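Local coordinates for FMN-dependent NADH:quinone oxidoreductase 1 (Bacillus anthracis, PDB 3U7I), which probably uses FMN and NADH to reduce quinones and to cleave the azo bond of aromatic azo compounds, working as a homodimer, at residues N5-I10 and N40-E45; A95-I100 and G141-V146; A12-D17 and V101-N106; N48-V53 and I109-K114. All blocks are in the same frame, centred on the assembly; numbering follows the deposited sequence.

Contacts 1, 2 and 3 share one parallel sheet. Contact 1 joins strands 43-48 and 6-11, contact 2 joins 97-103 and 143-149, and their centres lie about 10 Å apart. Between them strand 6-11 meets strand 97-103, with Ile10 N and Val99 O 2.7 Å apart, a probable hydrogen bond. Contact 3 lies at the C-terminal ends of these last two strands, where the loop after 6-11 meets the last residues of 97-103 and the side chain of His13 comes within about 3 Å of that of Ser23, a predicted FMN-binding residue. Contact 4, its centre about 8 Å from that of contact 3, packs Tyr50 against Pro14; both contacts also touch the second subunit.

Contact 1: residues N5-I10 and N40-E45; sequences NKTLII and NNETIE
The side-chain amides of Asn5 and Asn41 lie one over the other, their planes 13° apart. Asn5 ND2 and Asn41 ND2 are 3.5 Å apart, but both are donors, so this is a stack and not a bond. Further along, the carboxylate of Glu42 takes the hydroxyl hydrogen of Thr7 on its anti side, somewhat out of plane, with Thr7 OG1 2.6 Å from Glu42 OE2; Thr7 OG1 is also bonded to Tyr34. Glu42 gets there because its chain bends at chi2 (80°), turning the carboxylate back toward strand 6-11. On the opposite face of the sheet the carboxylate of Glu45 is met from above its plane, where Lys6 NZ forms a salt bridge to Glu45 OE2 of 2.8 Å. A bend at chi3 of Lys6 swings the ammonium over; Ser94 binds the same nitrogen, while Gln91 holds Glu45 OE1.

Between the two faces the backbones run parallel. Thr43 N binds Asn5 O (2.9 Å), Thr7 N binds Thr43 O (2.8 Å), Glu45 N binds Thr7 O (2.9 Å) and Ile9 N binds Glu45 O (2.7 Å). Ile9 CG1 rests against Ile44 CG2 at 3.9 Å.

The two strands belong to a beta-alpha-beta unit whose helix 22-37 packs on Ile9, Glu42 and Ile44; strand 43-48 is one of the sheet's two outermost strands, and 97-103 flanks 6-11 on its other side.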
loop_
_atom_site.group_PDB
_atom_site.type_symbol
_atom_site.label_atom_id
_atom_site.label_comp_id
_atom_site.label_asym_id
_atom_site.label_seq_id
_atom_site.Cartn_x
_atom_site.Cartn_y
_atom_site.Cartn_z
ATOM N N ASN C 5 7.616 -13.391 -25.460
ATOM C CA ASN C 5 7.447 -14.686 -24.793
ATOM C C ASN C 5 8.242 -14.723 -23.492
ATOM O O ASN C 5 9.212 -15.475 -23.365
ATOM C CB ASN C 5 7.909 -15.817 -25.705
ATOM C CG ASN C 5 6.920 -16.118 -26.799
ATOM O OD1 ASN C 5 5.733 -16.282 -26.541
ATOM N ND2 ASN C 5 7.398 -16.184 -28.030
ATOM N N LYS C 6 7.826 -13.905 -22.533
ATOM C CA LYS C 6 8.620 -13.647 -21.353
ATOM C C LYS C 6 7.737 -13.613 -20.122
ATOM O O LYS C 6 6.691 -12.962 -20.139
ATOM C CB LYS C 6 9.338 -12.298 -21.494
ATOM C CG LYS C 6 10.243 -11.976 -20.301
ATOM C CD LYS C 6 10.674 -10.518 -20.264
ATOM C CE LYS C 6 11.549 -10.149 -21.446
ATOM N NZ LYS C 6 12.277 -8.872 -21.174
ATOM N N THR C 7 8.160 -14.304 -19.062
ATOM C CA THR C 7 7.475 -14.268 -17.773
ATOM C C THR C 7 8.281 -13.414 -16.815
ATOM O O THR C 7 9.504 -13.508 -16.775
ATOM C CB THR C 7 7.338 -15.685 -17.182
ATOM O OG1 THR C 7 6.663 -16.524 -18.120
ATOM C CG2 THR C 7 6.549 -15.672 -15.869
ATOM N N LEU C 8 7.605 -12.579 -16.043
ATOM C CA LEU C 8 8.309 -11.740 -15.088
ATOM C C LEU C 8 7.870 -12.055 -13.661
ATOM O O LEU C 8 6.685 -11.986 -13.332
ATOM C CB LEU C 8 8.101 -10.250 -15.411
ATOM C CG LEU C 8 8.664 -9.190 -14.452
ATOM C CD1 LEU C 8 10.192 -9.243 -14.370
ATOM C CD2 LEU C 8 8.180 -7.790 -14.841
ATOM N N ILE C 9 8.839 -12.419 -12.829
ATOM C CA ILE C 9 8.594 -12.641 -11.406
ATOM C C ILE C 9 8.748 -11.314 -10.669
ATOM O O ILE C 9 9.807 -10.680 -10.731
ATOM C CB ILE C 9 9.590 -13.671 -10.785
ATOM C CG1 ILE C 9 9.840 -14.856 -11.730
ATOM C CG2 ILE C 9 9.102 -14.123 -9.393
ATOM C CD1 ILE C 9 8.580 -15.564 -12.171
ATOM N N ILE C 10 7.681 -10.899 -9.992
ATOM C CA ILE C 10 7.718 -9.732 -9.117
ATOM C C ILE C 10 7.662 -10.217 -7.670
ATOM O O ILE C 10 6.592 -10.545 -7.146
ATOM C CB ILE C 10 6.557 -8.764 -9.397
ATOM C CG1 ILE C 10 6.565 -8.330 -10.863
ATOM C CG2 ILE C 10 6.624 -7.559 -8.451
ATOM C CD1 ILE C 10 5.179 -8.005 -11.408
ATOM N N ASN C 40 10.180 -23.734 -25.444
ATOM C CA ASN C 40 11.575 -23.303 -25.451
ATOM C C ASN C 40 11.742 -21.817 -25.808
ATOM O O ASN C 40 12.814 -21.239 -25.626
ATOM C CB ASN C 40 12.421 -24.199 -26.370
ATOM C CG ASN C 40 11.906 -24.229 -27.804
ATOM O OD1 ASN C 40 10.697 -24.226 -28.049
ATOM N ND2 ASN C 40 12.826 -24.265 -28.762
ATOM N N ASN C 41 10.675 -21.198 -26.305
ATOM C CA ASN C 41 10.745 -19.781 -26.653
ATOM C C ASN C 41 10.569 -18.852 -25.455
ATOM O O ASN C 41 10.796 -17.640 -25.557
ATOM C CB ASN C 41 9.747 -19.429 -27.764
ATOM C CG ASN C 41 8.300 -19.636 -27.353
ATOM O OD1 ASN C 41 7.977 -19.795 -26.172
ATOM N ND2 ASN C 41 7.413 -19.622 -28.341
ATOM N N GLU C 42 10.173 -19.424 -24.319
ATOM C CA GLU C 42 9.854 -18.632 -23.132
ATOM C C GLU C 42 11.086 -18.305 -22.309
ATOM O O GLU C 42 11.866 -19.201 -21.971
ATOM C CB GLU C 42 8.858 -19.381 -22.237
ATOM C CG GLU C 42 8.347 -18.556 -21.057
ATOM C CD GLU C 42 7.247 -17.584 -21.469
ATOM O OE1 GLU C 42 6.708 -17.739 -22.583
ATOM O OE2 GLU C 42 6.915 -16.672 -20.682
ATOM N N THR C 43 11.255 -17.029 -21.974
ATOM C CA THR C 43 12.304 -16.636 -21.048
ATOM C C THR C 43 11.688 -16.103 -19.756
ATOM O O THR C 43 10.490 -15.802 -19.690
ATOM C CB THR C 43 13.275 -15.593 -21.646
ATOM O OG1 THR C 43 12.522 -14.506 -22.188
ATOM C CG2 THR C 43 14.124 -16.208 -22.750
ATOM N N ILE C 44 12.508 -15.991 -18.720
ATOM C CA ILE C 44 12.008 -15.546 -17.423
ATOM C C ILE C 44 12.952 -14.535 -16.780
ATOM O O ILE C 44 14.171 -14.725 -16.773
ATOM C CB ILE C 44 11.811 -16.741 -16.460
ATOM C CG1 ILE C 44 10.855 -17.776 -17.074
ATOM C CG2 ILE C 44 11.340 -16.254 -15.097
ATOM C CD1 ILE C 44 10.675 -19.031 -16.229
ATOM N N GLU C 45 12.379 -13.458 -16.254
ATOM C CA GLU C 45 13.139 -12.478 -15.490
ATOM C C GLU C 45 12.497 -12.319 -14.120
ATOM O O GLU C 45 11.325 -12.655 -13.940
ATOM C CB GLU C 45 13.181 -11.133 -16.222
ATOM C CG GLU C 45 13.798 -11.222 -17.599
ATOM C CD GLU C 45 13.811 -9.896 -18.321
ATOM O OE1 GLU C 45 13.417 -8.875 -17.708
ATOM O OE2 GLU C 45 14.225 -9.879 -19.503
#

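Contact 2: residues A95-I100 and G141-V146; sequences ANTYVI and GRRMLV
Thr97 OG1 is gripped by two nitrogens of Arg143, which approaches side-on: NE stands 2.8 Å and NH2 2.9 Å from Thr97 OG1, and the hydroxyl oxygen lies 8° out of the guanidinium plane. Bends at chi2 and chi3 bring the guanidinium across to Thr97, and Leu213 O takes a hydrogen from NH2, so NH2 is shared between the two oxygens, which helps to hold the guanidinium in place.

On the other face of the sheet Arg142 reaches out with its chain extended from CG to NE. Its NH2 lies 3.1 Å from Tyr98 OH and donates to it, the guanidinium and phenol planes being nearly parallel (10°) and the phenol oxygen coming to the guanidinium edge, somewhat tilted from its plane. The same nitrogen makes a weak bond to Ala95 O and a further one to Lys93 O, while Asp140 pairs with NE. Tyr98 OH is bonded to Phe92 O, and its ring stacks on Phe92.

Tyr98 and Ile100 also border selenomethionine Met144. In one of its two modelled conformers, the selenium lies 3.5 Å from Ile100 CG1; this packing is therefore less certain. Backbone pairing is regular: Arg143 N binds Asn96 O, Tyr98 N binds Arg143 O (2.8 Å), Leu145 N binds Tyr98 O (2.9 Å) and Ile100 N binds Leu145 O (2.9 Å).

Val99 and Leu145, on the Thr97 side, pack on Phe30 of helix 22-37. The two strands belong to the five-stranded parallel sheet of order 2-1-3-4-5, with helices on both faces, that makes the core of the flavodoxin-like fold.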
loop_
_atom_site.group_PDB
_atom_site.type_symbol
_atom_site.label_atom_id
_atom_site.label_comp_id
_atom_site.label_asym_id
_atom_site.label_seq_id
_atom_site.Cartn_x
_atom_site.Cartn_y
_atom_site.Cartn_z
ATOM N N ALA C 95 6.865 -8.277 -20.701
ATOM C CA ALA C 95 6.336 -9.563 -20.240
ATOM C C ALA C 95 4.847 -9.742 -20.568
ATOM O O ALA C 95 4.070 -8.789 -20.489
ATOM C CB ALA C 95 6.552 -9.693 -18.732
ATOM N N ASN C 96 4.439 -10.960 -20.925
ATOM C CA ASN C 96 3.006 -11.218 -21.086
ATOM C C ASN C 96 2.445 -12.153 -20.012
ATOM O O ASN C 96 1.252 -12.462 -20.007
ATOM C CB ASN C 96 2.654 -11.703 -22.500
ATOM C CG ASN C 96 2.995 -13.148 -22.719
ATOM O OD1 ASN C 96 4.073 -13.599 -22.350
ATOM N ND2 ASN C 96 2.069 -13.894 -23.314
ATOM N N THR C 97 3.318 -12.584 -19.102
ATOM C CA THR C 97 2.929 -13.387 -17.941
ATOM C C THR C 97 3.613 -12.814 -16.695
ATOM O O THR C 97 4.833 -12.599 -16.685
ATOM C CB THR C 97 3.295 -14.893 -18.125
ATOM O OG1 THR C 97 2.656 -15.418 -19.299
ATOM C CG2 THR C 97 2.880 -15.717 -16.901
ATOM N N TYR C 98 2.827 -12.542 -15.654
ATOM C CA TYR C 98 3.353 -11.931 -14.436
ATOM C C TYR C 98 3.113 -12.849 -13.252
ATOM O O TYR C 98 2.044 -13.453 -13.141
ATOM C CB TYR C 98 2.676 -10.582 -14.162
ATOM C CG TYR C 98 2.795 -9.589 -15.298
ATOM C CD1 TYR C 98 3.961 -8.835 -15.471
ATOM C CD2 TYR C 98 1.746 -9.403 -16.201
ATOM C CE1 TYR C 98 4.082 -7.929 -16.519
ATOM C CE2 TYR C 98 1.853 -8.501 -17.248
ATOM C CZ TYR C 98 3.026 -7.762 -17.405
ATOM O OH TYR C 98 3.144 -6.854 -18.447
ATOM N N VAL C 99 4.102 -12.964 -12.369
ATOM C CA VAL C 99 3.904 -13.697 -11.114
ATOM C C VAL C 99 4.285 -12.823 -9.918
ATOM O O VAL C 99 5.457 -12.475 -9.747
ATOM C CB VAL C 99 4.689 -15.042 -11.070
ATOM C CG1 VAL C 99 4.402 -15.795 -9.757
ATOM C CG2 VAL C 99 4.328 -15.915 -12.272
ATOM N N ILE C 100 3.295 -12.467 -9.101
ATOM C CA ILE C 100 3.537 -11.682 -7.891
ATOM C C ILE C 100 3.584 -12.568 -6.644
ATOM O O ILE C 100 2.658 -13.335 -6.374
ATOM C CB ILE C 100 2.475 -10.558 -7.703
ATOM C CG1 ILE C 100 2.597 -9.522 -8.827
ATOM C CG2 ILE C 100 2.608 -9.911 -6.305
ATOM C CD1 ILE C 100 1.610 -8.363 -8.742
ATOM N N GLY C 141 -4.107 -9.699 -23.833
ATOM C CA GLY C 141 -4.122 -11.090 -23.397
ATOM C C GLY C 141 -3.005 -11.524 -22.449
ATOM O O GLY C 141 -2.628 -12.701 -22.411
ATOM N N ARG C 142 -2.479 -10.584 -21.672
ATOM C CA ARG C 142 -1.460 -10.916 -20.691
ATOM C C ARG C 142 -2.092 -11.641 -19.510
ATOM O O ARG C 142 -3.308 -11.595 -19.325
ATOM C CB ARG C 142 -0.719 -9.654 -20.230
ATOM C CG ARG C 142 -0.179 -8.834 -21.389
ATOM C CD ARG C 142 0.514 -7.556 -20.948
ATOM N NE ARG C 142 0.855 -6.760 -22.124
ATOM C CZ ARG C 142 2.035 -6.189 -22.359
ATOM N NH1 ARG C 142 2.207 -5.497 -23.480
ATOM N NH2 ARG C 142 3.031 -6.298 -21.490
ATOM N N ARG C 143 -1.263 -12.308 -18.713
ATOM C CA ARG C 143 -1.760 -13.115 -17.602
ATOM C C ARG C 143 -1.049 -12.778 -16.295
ATOM O O ARG C 143 0.138 -12.456 -16.275
ATOM C CB ARG C 143 -1.613 -14.612 -17.890
ATOM C CG ARG C 143 -2.234 -15.085 -19.182
ATOM C CD ARG C 143 -1.217 -15.095 -20.339
ATOM N NE ARG C 143 -0.029 -15.891 -20.027
ATOM C CZ ARG C 143 0.082 -17.200 -20.249
ATOM N NH1 ARG C 143 -0.928 -17.879 -20.787
ATOM N NH2 ARG C 143 1.204 -17.834 -19.929
HETATM N N MSE C 144 -1.783 -12.880 -15.198
HETATM C CA MSE C 144 -1.226 -12.579 -13.885
HETATM C C MSE C 144 -1.588 -13.665 -12.879
HETATM O O MSE C 144 -2.737 -14.105 -12.799
HETATM C CB MSE C 144 -1.702 -11.206 -13.387
HETATM C CG MSE C 144 -1.536 -10.980 -11.878
HETATM SE SE MSE C 144 0.296 -10.624 -11.230
HETATM C CE MSE C 144 0.625 -8.918 -12.132
ATOM N N LEU C 145 -0.585 -14.095 -12.119
ATOM C CA LEU C 145 -0.771 -15.030 -11.016
ATOM C C LEU C 145 -0.214 -14.388 -9.759
ATOM O O LEU C 145 0.922 -13.915 -9.745
ATOM C CB LEU C 145 -0.058 -16.353 -11.285
ATOM C CG LEU C 145 -0.100 -17.377 -10.147
ATOM C CD1 LEU C 145 -1.501 -17.981 -9.994
ATOM C CD2 LEU C 145 0.944 -18.470 -10.378
ATOM N N VAL C 146 -1.017 -14.357 -8.702
ATOM C CA VAL C 146 -0.556 -13.825 -7.425
ATOM C C VAL C 146 -0.406 -14.972 -6.427
ATOM O O VAL C 146 -1.320 -15.784 -6.275
ATOM C CB VAL C 146 -1.539 -12.774 -6.870
ATOM C CG1 VAL C 146 -1.101 -12.311 -5.483
ATOM C CG2 VAL C 146 -1.651 -11.597 -7.822
#

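Contact 3: residues A12-D17 and V101-N106; sequences AHPKVD and VLPLHN
One backbone hydrogen bond ties the segments together: Ala12 N donates to Val101 O at 2.7 Å. It continues the pairing of strands 6-11 and 97-103 just where 12-17 turns away from the sheet. Ala12 O is buried with no polar partner in the model.

The main side-chain contact is a CH-pi interaction. Pro103 sets CG over one face of the His13 imidazole, 3.9 Å from the ring centroid and 14° off the normal, and Pro103 CD approaches CD2 of His13 to 3.6 Å. His13 holds its CG anti to the backbone N (chi1 -154°), which lays the ring across the proline. Its rotation is set at the edge, where Lys15 N donates to His13 ND1 (3.1 Å) nearly in the ring plane, within a type I turn from His13 to Val16.

In the flavodoxin-like fold the loop after the first strand borders the FMN site at the C-terminal edge of the sheet. Consistent with this, His13 packs on Ser21 and Ser23, both predicted to bind FMN.

The remaining contacts between the segments are apolar. Pro14 CD and Pro103 CG meet tip to tip at 3.9 Å, and Ala12 CB touches Leu102 CB at 4.0 Å. Leu102 is packed in turn on Val146 and Pro110.

Polar bonds reach the second subunit: Lys15 forms a salt bridge with its Glu66, and Asn106 is bonded to its Tyr169 and Asp118.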
loop_
_atom_site.group_PDB
_atom_site.type_symbol
_atom_site.label_atom_id
_atom_site.label_comp_id
_atom_site.label_asym_id
_atom_site.label_seq_id
_atom_site.Cartn_x
_atom_site.Cartn_y
_atom_site.Cartn_z
ATOM N N ALA C 12 7.711 -9.664 -3.957
ATOM C CA ALA C 12 7.456 -8.593 -2.984
ATOM C C ALA C 12 7.753 -8.998 -1.525
ATOM O O ALA C 12 7.275 -8.359 -0.582
ATOM C CB ALA C 12 6.023 -8.081 -3.120
ATOM N N HIS C 13 8.538 -10.056 -1.342
ATOM C CA HIS C 13 8.851 -10.547 -0.004
ATOM C C HIS C 13 10.106 -9.878 0.559
ATOM O O HIS C 13 11.157 -9.938 -0.051
ATOM C CB HIS C 13 9.041 -12.066 -0.015
ATOM C CG HIS C 13 8.747 -12.710 1.306
ATOM N ND1 HIS C 13 9.418 -12.373 2.462
ATOM C CD2 HIS C 13 7.841 -13.652 1.657
ATOM C CE1 HIS C 13 8.944 -13.086 3.469
ATOM N NE2 HIS C 13 7.986 -13.869 3.009
ATOM N N PRO C 14 9.992 -9.237 1.736
ATOM C CA PRO C 14 11.152 -8.594 2.368
ATOM C C PRO C 14 12.365 -9.528 2.562
ATOM O O PRO C 14 13.501 -9.054 2.611
ATOM C CB PRO C 14 10.596 -8.142 3.729
ATOM C CG PRO C 14 9.129 -7.917 3.470
ATOM C CD PRO C 14 8.738 -8.985 2.471
ATOM N N LYS C 15 12.136 -10.834 2.680
ATOM C CA LYS C 15 13.241 -11.770 2.878
ATOM C C LYS C 15 13.825 -12.273 1.557
ATOM O O LYS C 15 14.742 -13.100 1.549
ATOM C CB LYS C 15 12.810 -12.955 3.741
ATOM C CG LYS C 15 12.488 -12.612 5.184
ATOM C CD LYS C 15 12.522 -13.869 6.009
ATOM C CE LYS C 15 12.108 -13.609 7.429
ATOM N NZ LYS C 15 12.509 -14.754 8.294
ATOM N N VAL C 16 13.271 -11.782 0.449
ATOM C CA VAL C 16 13.790 -12.043 -0.897
ATOM C C VAL C 16 13.808 -13.531 -1.295
ATOM O O VAL C 16 12.933 -13.995 -2.023
ATOM C CB VAL C 16 15.198 -11.409 -1.091
ATOM C CG1 VAL C 16 15.613 -11.448 -2.560
ATOM C CG2 VAL C 16 15.213 -9.975 -0.566
ATOM N N ASP C 17 14.800 -14.275 -0.816
ATOM C CA ASP C 17 15.010 -15.647 -1.292
ATOM C C ASP C 17 14.961 -16.717 -0.197
ATOM O O ASP C 17 14.977 -17.916 -0.500
ATOM C CB ASP C 17 16.328 -15.743 -2.067
ATOM C CG ASP C 17 17.519 -15.229 -1.265
ATOM O OD1 ASP C 17 17.303 -14.589 -0.207
ATOM O OD2 ASP C 17 18.671 -15.460 -1.700
ATOM N N VAL C 101 4.680 -12.459 -5.898
ATOM C CA VAL C 101 4.857 -13.202 -4.649
ATOM C C VAL C 101 4.873 -12.226 -3.463
ATOM O O VAL C 101 5.684 -11.299 -3.418
ATOM C CB VAL C 101 6.166 -14.046 -4.669
ATOM C CG1 VAL C 101 6.222 -15.024 -3.484
ATOM C CG2 VAL C 101 6.304 -14.790 -6.014
ATOM N N LEU C 102 3.974 -12.425 -2.508
ATOM C CA LEU C 102 3.928 -11.536 -1.353
ATOM C C LEU C 102 3.418 -12.226 -0.109
ATOM O O LEU C 102 2.585 -13.139 -0.190
ATOM C CB LEU C 102 3.037 -10.322 -1.631
ATOM C CG LEU C 102 1.527 -10.578 -1.678
ATOM C CD1 LEU C 102 0.745 -9.280 -1.473
ATOM C CD2 LEU C 102 1.157 -11.252 -2.996
ATOM N N PRO C 103 3.942 -11.802 1.054
ATOM C CA PRO C 103 3.298 -12.070 2.339
ATOM C C PRO C 103 2.263 -10.977 2.586
ATOM O O PRO C 103 2.530 -9.809 2.301
ATOM C CB PRO C 103 4.450 -11.948 3.338
ATOM C CG PRO C 103 5.378 -10.977 2.721
ATOM C CD PRO C 103 5.260 -11.162 1.220
ATOM N N LEU C 104 1.090 -11.356 3.076
ATOM C CA LEU C 104 0.070 -10.385 3.444
ATOM C C LEU C 104 0.328 -9.925 4.870
ATOM O O LEU C 104 0.195 -10.713 5.820
ATOM C CB LEU C 104 -1.333 -10.993 3.344
ATOM C CG LEU C 104 -2.492 -10.062 3.705
ATOM C CD1 LEU C 104 -2.494 -8.839 2.798
ATOM C CD2 LEU C 104 -3.819 -10.795 3.614
ATOM N N HIS C 105 0.726 -8.661 5.017
ATOM C CA HIS C 105 0.865 -8.076 6.341
ATOM C C HIS C 105 0.034 -6.812 6.417
ATOM O O HIS C 105 0.155 -5.929 5.564
ATOM C CB HIS C 105 2.324 -7.765 6.674
ATOM C CG HIS C 105 2.552 -7.471 8.127
ATOM N ND1 HIS C 105 2.050 -8.267 9.137
ATOM C CD2 HIS C 105 3.214 -6.460 8.742
ATOM C CE1 HIS C 105 2.399 -7.763 10.310
ATOM N NE2 HIS C 105 3.109 -6.669 10.097
ATOM N N ASN C 106 -0.819 -6.736 7.436
ATOM C CA ASN C 106 -1.665 -5.564 7.650
ATOM C C ASN C 106 -2.591 -5.217 6.470
ATOM O O ASN C 106 -2.820 -4.046 6.163
ATOM C CB ASN C 106 -0.807 -4.383 8.095
ATOM C CG ASN C 106 -0.123 -4.655 9.417
ATOM O OD1 ASN C 106 -0.688 -5.324 10.282
ATOM N ND2 ASN C 106 1.102 -4.165 9.572
#

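Contact 4: residues N48-V53 and I109-K114; sequences NLYDDV and IPSKLK
Tyr50 lays one face of its ring on the aliphatic chain of Lys112. Lys112 CG stands 3.6 Å from the ring centroid, 20° off the normal, displaced toward the rim on the CZ side, a CH-pi contact; Lys112 CB also comes to 3.5 Å from Tyr50 CE1. At the ring's edge Pro110 CB lies 3.4 Å from Tyr50 OH. The phenol oxygen then sits near the start of helix 111-120, where Lys112 N donates a straight but weak hydrogen bond to it (3.3 Å). Beside the tyrosine, Leu49 faces helix 111-120: its CD1 meets Leu113 CD1 at 3.7 Å, and its CB meets Lys112 CB at 4.0 Å.

A second shell fixes these groups. Bends at chi2 (-53°) and chi3 (-63°) carry the ammonium of Lys112 off the ring, where it pairs with Asp115 of its own chain and binds Val54 O. Pro110 occupies the N-cap position, and its carbonyl receives Lys114 N in the first turn. On the other segment, Asn48 O accepts from both Asp51 N and Asp52 N, while Asn48 N donates to Asp52 OD2 at 2.7 Å, closing the loop that presents Leu49 and Tyr50. Ser111 OG is bonded to Asp115 of the second subunit.

The contact packs the loop after strand 43-48 against the N-terminal turn of helix 111-120. Pro110 and Leu113 lean on strand 97-103, Leu113 also touches helix 165-177, and Tyr50 packs on Pro14 and on Ile57 of the second subunit.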
loop_
_atom_site.group_PDB
_atom_site.type_symbol
_atom_site.label_atom_id
_atom_site.label_comp_id
_atom_site.label_asym_id
_atom_site.label_seq_id
_atom_site.Cartn_x
_atom_site.Cartn_y
_atom_site.Cartn_z
ATOM N N ASN C 48 13.450 -8.267 -7.611
ATOM C CA ASN C 48 13.298 -8.437 -6.174
ATOM C C ASN C 48 13.069 -7.077 -5.544
ATOM O O ASN C 48 13.994 -6.270 -5.457
ATOM C CB ASN C 48 14.540 -9.106 -5.584
ATOM C CG ASN C 48 14.666 -10.569 -5.981
ATOM O OD1 ASN C 48 13.673 -11.292 -6.078
ATOM N ND2 ASN C 48 15.895 -11.011 -6.209
ATOM N N LEU C 49 11.833 -6.822 -5.118
ATOM C CA LEU C 49 11.433 -5.490 -4.664
ATOM C C LEU C 49 12.137 -5.048 -3.387
ATOM O O LEU C 49 12.211 -3.855 -3.113
ATOM C CB LEU C 49 9.915 -5.393 -4.483
ATOM C CG LEU C 49 9.071 -5.756 -5.711
ATOM C CD1 LEU C 49 7.589 -5.439 -5.478
ATOM C CD2 LEU C 49 9.586 -5.042 -6.946
ATOM N N TYR C 50 12.662 -5.996 -2.613
ATOM C CA TYR C 50 13.356 -5.651 -1.370
ATOM C C TYR C 50 14.872 -5.841 -1.472
ATOM O O TYR C 50 15.580 -5.849 -0.462
ATOM C CB TYR C 50 12.762 -6.426 -0.183
ATOM C CG TYR C 50 11.437 -5.851 0.253
ATOM C CD1 TYR C 50 10.252 -6.168 -0.418
ATOM C CD2 TYR C 50 11.376 -4.952 1.307
ATOM C CE1 TYR C 50 9.041 -5.609 -0.023
ATOM C CE2 TYR C 50 10.190 -4.391 1.700
ATOM C CZ TYR C 50 9.025 -4.717 1.043
ATOM O OH TYR C 50 7.860 -4.123 1.477
ATOM N N ASP C 51 15.361 -5.976 -2.705
ATOM C CA ASP C 51 16.797 -6.082 -2.951
ATOM C C ASP C 51 17.233 -5.214 -4.132
ATOM O O ASP C 51 18.228 -4.487 -4.045
ATOM C CB ASP C 51 17.201 -7.542 -3.187
ATOM C CG ASP C 51 18.704 -7.750 -3.131
ATOM O OD1 ASP C 51 19.324 -7.403 -2.096
ATOM O OD2 ASP C 51 19.260 -8.256 -4.129
ATOM N N ASP C 52 16.496 -5.293 -5.236
ATOM C CA ASP C 52 16.780 -4.447 -6.393
ATOM C C ASP C 52 16.377 -3.009 -6.074
ATOM O O ASP C 52 15.653 -2.763 -5.102
ATOM C CB ASP C 52 16.039 -4.934 -7.646
ATOM C CG ASP C 52 16.435 -6.340 -8.053
ATOM O OD1 ASP C 52 17.592 -6.742 -7.800
ATOM O OD2 ASP C 52 15.585 -7.050 -8.622
ATOM N N VAL C 53 16.851 -2.063 -6.880
ATOM C CA VAL C 53 16.475 -0.664 -6.708
ATOM C C VAL C 53 15.110 -0.428 -7.346
ATOM O O VAL C 53 14.945 -0.571 -8.560
ATOM C CB VAL C 53 17.520 0.294 -7.314
ATOM C CG1 VAL C 53 17.136 1.743 -7.052
ATOM C CG2 VAL C 53 18.890 0.005 -6.734
ATOM N N ILE C 109 -0.938 -4.463 0.169
ATOM C CA ILE C 109 0.300 -4.836 -0.494
ATOM C C ILE C 109 1.501 -4.278 0.282
ATOM O O ILE C 109 1.396 -3.223 0.921
ATOM C CB ILE C 109 0.330 -4.339 -1.956
ATOM C CG1 ILE C 109 0.291 -2.799 -2.012
ATOM C CG2 ILE C 109 -0.832 -4.955 -2.740
ATOM C CD1 ILE C 109 0.470 -2.222 -3.409
ATOM N N PRO C 110 2.640 -5.000 0.252
ATOM C CA PRO C 110 3.875 -4.481 0.847
ATOM C C PRO C 110 4.209 -3.086 0.318
ATOM O O PRO C 110 3.971 -2.791 -0.852
ATOM C CB PRO C 110 4.929 -5.494 0.386
ATOM C CG PRO C 110 4.185 -6.765 0.247
ATOM C CD PRO C 110 2.825 -6.363 -0.290
ATOM N N SER C 111 4.772 -2.238 1.173
ATOM C CA SER C 111 5.146 -0.884 0.759
ATOM C C SER C 111 5.946 -0.858 -0.544
ATOM O O SER C 111 5.707 -0.007 -1.401
ATOM C CB SER C 111 5.918 -0.170 1.863
ATOM O OG SER C 111 7.058 -0.913 2.240
ATOM N N LYS C 112 6.896 -1.778 -0.697
ATOM C CA LYS C 112 7.708 -1.785 -1.918
ATOM C C LYS C 112 6.908 -2.214 -3.155
ATOM O O LYS C 112 7.259 -1.850 -4.270
ATOM C CB LYS C 112 9.005 -2.603 -1.760
ATOM C CG LYS C 112 10.022 -2.009 -0.782
ATOM C CD LYS C 112 10.368 -0.542 -1.071
ATOM C CE LYS C 112 11.039 -0.342 -2.440
ATOM N NZ LYS C 112 11.509 1.084 -2.641
ATOM N N LEU C 113 5.812 -2.953 -2.964
ATOM C CA LEU C 113 4.933 -3.280 -4.095
ATOM C C LEU C 113 4.140 -2.042 -4.544
ATOM O O LEU C 113 3.858 -1.868 -5.733
ATOM C CB LEU C 113 3.997 -4.454 -3.770
ATOM C CG LEU C 113 3.142 -4.995 -4.919
ATOM C CD1 LEU C 113 3.991 -5.263 -6.159
ATOM C CD2 LEU C 113 2.394 -6.260 -4.499
ATOM N N LYS C 114 3.792 -1.178 -3.593
ATOM C CA LYS C 114 3.229 0.127 -3.944
ATOM C C LYS C 114 4.233 0.944 -4.762
ATOM O O LYS C 114 3.866 1.513 -5.789
ATOM C CB LYS C 114 2.785 0.909 -2.701
ATOM C CG LYS C 114 2.126 2.255 -3.028
ATOM C CD LYS C 114 1.099 2.114 -4.161
ATOM C CE LYS C 114 0.176 3.345 -4.304
ATOM N NZ LYS C 114 0.890 4.639 -4.478
HETATM O O HOH W 1 7.991 -3.702 3.873
#